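Local coordinates for protein putative phospholipase A2 (Oryza sativa, PDB 2WG9) that probably catalyses the calcium-dependent hydrolysis of the 2-acyl ester of membrane phospholipids, releasing a lysophospholipid and a free fatty acid, at residues L75-E81 with A116-K121. Residues are numbered along the deposited sequence; the frame is centred on the assembly and turned at random.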
ATOM      1  N   LEU A  75      11.446  -4.880  -0.548  1.00 24.35           N
ATOM      2  CA  LEU A  75      11.700  -5.686   0.645  1.00 23.92           C
ATOM      3  C   LEU A  75      12.406  -4.908   1.765  1.00 23.47           C
ATOM      4  O   LEU A  75      12.833  -5.492   2.765  1.00 23.52           O
ATOM      5  CB  LEU A  75      12.447  -6.980   0.282  1.00 23.99           C
ATOM      6  CG  LEU A  75      11.675  -7.966  -0.610  1.00 24.43           C
ATOM      7  CD1 LEU A  75      12.546  -9.156  -0.980  1.00 24.99           C
ATOM      8  CD2 LEU A  75      10.380  -8.442   0.051  1.00 24.45           C
ATOM      9  N   ASN A  76      12.520  -3.588   1.606  1.00 22.98           N
ATOM     10  CA  ASN A  76      13.020  -2.742   2.688  1.00 22.26           C
ATOM     11  C   ASN A  76      12.153  -2.952   3.920  1.00 22.08           C
ATOM     12  O   ASN A  76      10.933  -2.772   3.862  1.00 21.81           O
ATOM     13  CB  ASN A  76      13.041  -1.261   2.287  1.00 22.13           C
ATOM     14  CG  ASN A  76      13.635  -0.376   3.366  1.00 21.66           C
ATOM     15  OD1 ASN A  76      13.026  -0.154   4.410  1.00 20.81           O
ATOM     16  ND2 ASN A  76      14.836   0.126   3.122  1.00 20.86           N
ATOM     17  N   THR A  77      12.792  -3.333   5.025  1.00 21.90           N
ATOM     18  CA  THR A  77      12.076  -3.760   6.227  1.00 21.93           C
ATOM     19  C   THR A  77      11.417  -2.602   6.965  1.00 21.56           C
ATOM     20  O   THR A  77      10.349  -2.772   7.547  1.00 21.23           O
ATOM     21  CB  THR A  77      12.972  -4.576   7.195  1.00 22.26           C
ATOM     22  OG1 THR A  77      14.208  -3.887   7.404  1.00 23.63           O
ATOM     23  CG2 THR A  77      13.265  -5.957   6.622  1.00 22.20           C
ATOM     24  N   MET A  78      12.045  -1.428   6.931  1.00 20.98           N
ATOM     25  CA  MET A  78      11.438  -0.222   7.491  1.00 20.87           C
ATOM     26  C   MET A  78      10.143   0.126   6.764  1.00 19.83           C
ATOM     27  O   MET A  78       9.108   0.312   7.404  1.00 19.84           O
ATOM     28  CB  MET A  78      12.392   0.969   7.423  1.00 21.19           C
ATOM     29  CG  MET A  78      13.577   0.886   8.362  1.00 23.77           C
ATOM     30  SD  MET A  78      14.348   2.513   8.497  1.00 28.00           S
ATOM     31  CE  MET A  78      13.272   3.273   9.716  1.00 26.61           C
ATOM     32  N   CYS A  79      10.202   0.210   5.436  1.00 18.98           N
ATOM     33  CA  CYS A  79       9.013   0.511   4.634  1.00 18.08           C
ATOM     34  C   CYS A  79       7.864  -0.418   5.004  1.00 17.73           C
ATOM     35  O   CYS A  79       6.747   0.025   5.251  1.00 17.24           O
ATOM     36  CB  CYS A  79       9.312   0.411   3.134  1.00 18.02           C
ATOM     37  SG  CYS A  79      10.581   1.561   2.535  1.00 17.75           S
ATOM     38  N   ASN A  80       8.159  -1.711   5.059  1.00 17.44           N
ATOM     39  CA  ASN A  80       7.137  -2.721   5.309  1.00 17.57           C
ATOM     40  C   ASN A  80       6.639  -2.778   6.755  1.00 17.46           C
ATOM     41  O   ASN A  80       5.433  -2.888   6.990  1.00 17.24           O
ATOM     42  CB  ASN A  80       7.626  -4.081   4.804  1.00 17.40           C
ATOM     43  CG  ASN A  80       7.670  -4.146   3.285  1.00 17.55           C
ATOM     44  OD1 ASN A  80       6.765  -3.657   2.608  1.00 18.22           O
ATOM     45  ND2 ASN A  80       8.726  -4.737   2.745  1.00 17.17           N
ATOM     46  N   GLU A  81       7.557  -2.678   7.715  1.00 17.58           N
ATOM     47  CA  GLU A  81       7.179  -2.612   9.129  1.00 18.05           C
ATOM     48  C   GLU A  81       6.340  -1.373   9.451  1.00 17.29           C
ATOM     49  O   GLU A  81       5.365  -1.461  10.192  1.00 16.99           O
ATOM     50  CB  GLU A  81       8.408  -2.695  10.043  1.00 18.76           C
ATOM     51  CG  GLU A  81       9.097  -4.066  10.002  1.00 21.51           C
ATOM     52  CD  GLU A  81      10.226  -4.204  11.006  1.00 26.43           C
ATOM     53  OE1 GLU A  81      10.463  -5.338  11.467  1.00 29.03           O
ATOM     54  OE2 GLU A  81      10.876  -3.188  11.341  1.00 28.96           O
ATOM     55  N   ALA A 116       6.549 -10.094   3.264  1.00 20.74           N
ATOM     56  CA  ALA A 116       7.605  -9.204   2.770  1.00 21.08           C
ATOM     57  C   ALA A 116       8.621  -8.855   3.857  1.00 21.43           C
ATOM     58  O   ALA A 116       9.828  -8.825   3.591  1.00 21.08           O
ATOM     59  CB  ALA A 116       7.004  -7.934   2.160  1.00 20.96           C
ATOM     60  N   VAL A 117       8.130  -8.597   5.074  1.00 22.22           N
ATOM     61  CA  VAL A 117       8.998  -8.306   6.226  1.00 23.14           C
ATOM     62  C   VAL A 117       9.925  -9.492   6.500  1.00 24.08           C
ATOM     63  O   VAL A 117      11.142  -9.321   6.572  1.00 24.09           O
ATOM     64  CB  VAL A 117       8.201  -7.931   7.506  1.00 23.07           C
ATOM     65  CG1 VAL A 117       9.121  -7.841   8.712  1.00 22.78           C
ATOM     66  CG2 VAL A 117       7.454  -6.614   7.322  1.00 22.43           C
ATOM     67  N   PHE A 118       9.349 -10.689   6.621  1.00 25.34           N
ATOM     68  CA  PHE A 118      10.146 -11.908   6.781  1.00 26.70           C
ATOM     69  C   PHE A 118      11.159 -12.126   5.648  1.00 27.70           C
ATOM     70  O   PHE A 118      12.329 -12.401   5.914  1.00 27.77           O
ATOM     71  CB  PHE A 118       9.255 -13.143   6.956  1.00 26.76           C
ATOM     72  CG  PHE A 118      10.032 -14.416   7.165  1.00 27.41           C
ATOM     73  CD1 PHE A 118      10.639 -14.684   8.393  1.00 27.40           C
ATOM     74  CD2 PHE A 118      10.173 -15.336   6.131  1.00 27.50           C
ATOM     75  CE1 PHE A 118      11.368 -15.856   8.588  1.00 28.06           C
ATOM     76  CE2 PHE A 118      10.902 -16.512   6.317  1.00 28.47           C
ATOM     77  CZ  PHE A 118      11.499 -16.771   7.547  1.00 27.79           C
ATOM     78  N   ALA A 119      10.712 -12.009   4.397  1.00 29.04           N
ATOM     79  CA  ALA A 119      11.605 -12.145   3.238  1.00 30.59           C
ATOM     80  C   ALA A 119      12.772 -11.157   3.306  1.00 31.87           C
ATOM     81  O   ALA A 119      13.920 -11.524   3.037  1.00 31.97           O
ATOM     82  CB  ALA A 119      10.836 -11.975   1.937  1.00 30.40           C
ATOM     83  N   GLY A 120      12.468  -9.912   3.676  1.00 33.25           N
ATOM     84  CA  GLY A 120      13.482  -8.877   3.866  1.00 35.01           C
ATOM     85  C   GLY A 120      14.475  -9.217   4.963  1.00 36.47           C
ATOM     86  O   GLY A 120      15.681  -9.097   4.766  1.00 36.39           O
ATOM     87  N   LYS A 121      13.964  -9.648   6.116  1.00 38.09           N
ATOM     88  CA  LYS A 121      14.805 -10.023   7.256  1.00 39.89           C
ATOM     89  C   LYS A 121      15.771 -11.162   6.923  1.00 41.15           C
ATOM     90  O   LYS A 121      16.952 -11.094   7.266  1.00 41.47           O
ATOM     91  CB  LYS A 121      13.947 -10.390   8.470  1.00 39.75           C
ATOM     92  CG  LYS A 121      13.363  -9.197   9.212  1.00 39.80           C
ATOM     93  CD  LYS A 121      12.497  -9.658  10.370  1.00 39.98           C
ATOM     94  CE  LYS A 121      11.932  -8.488  11.157  1.00 39.83           C
ATOM     95  NZ  LYS A 121      10.862  -8.949  12.091  1.00 39.48           N
TER
HETATM   96  O   HOH W   1      10.627  -6.164   4.080  1.00 23.67           O
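In this secreted phospholipase A2 fold, with its pair of disulfide-linked helices, the start of helix 77-88 and the turn before it pack on the long C-terminal helix 102-125 through N80, T77 and L75. The axes of segments 77-81 and 116-121 run nearly antiparallel, at 161°, and approach to 9.1 Å. N80 CB lies 3.6 Å from V117 CG2, and its ND2 end comes 3.7 Å from A116 CB. A water bridges the turn, N80 and helix 102-125: it accepts from N80 ND2, donates to A116 O at 2.8 Å, and donates weakly to L75 O. Since ND2 also bonds Y74 O and OD1 shares a hydrogen bond with NE2 of H63, the predicted active-site histidine, both ends of the amide are held, which fixes its flip and is consistent with N80 positioning that ring. G120 permits the close approach: its CA is 3.6 Å from L75 O, and a side chain there would run into L75 O and T77 CG2. That T77 methyl meets the helix backbone 3.8 Å from K121 N, while L75 CD2 reaches the methyls of A116 and A119. Farther along, E81 crosses K121 at about a right angle, with OE1 3.7 Å from NZ in a long salt bridge, and its CG touches both V117 methyls. Replacing E81 by alanine would remove CG and the carboxylate, and would probably leave K121 without this acidic mate and thin the cover over V117 CG1. N76 caps helix 77-88, its OD1 accepting from C79 N at a near-straight 168°. C79 is disulfide-bonded to C66, so helix 77-88 is tied to helix 55-68 while its start packs on helix 102-125, where T77 and N80 also touch H124 and I113.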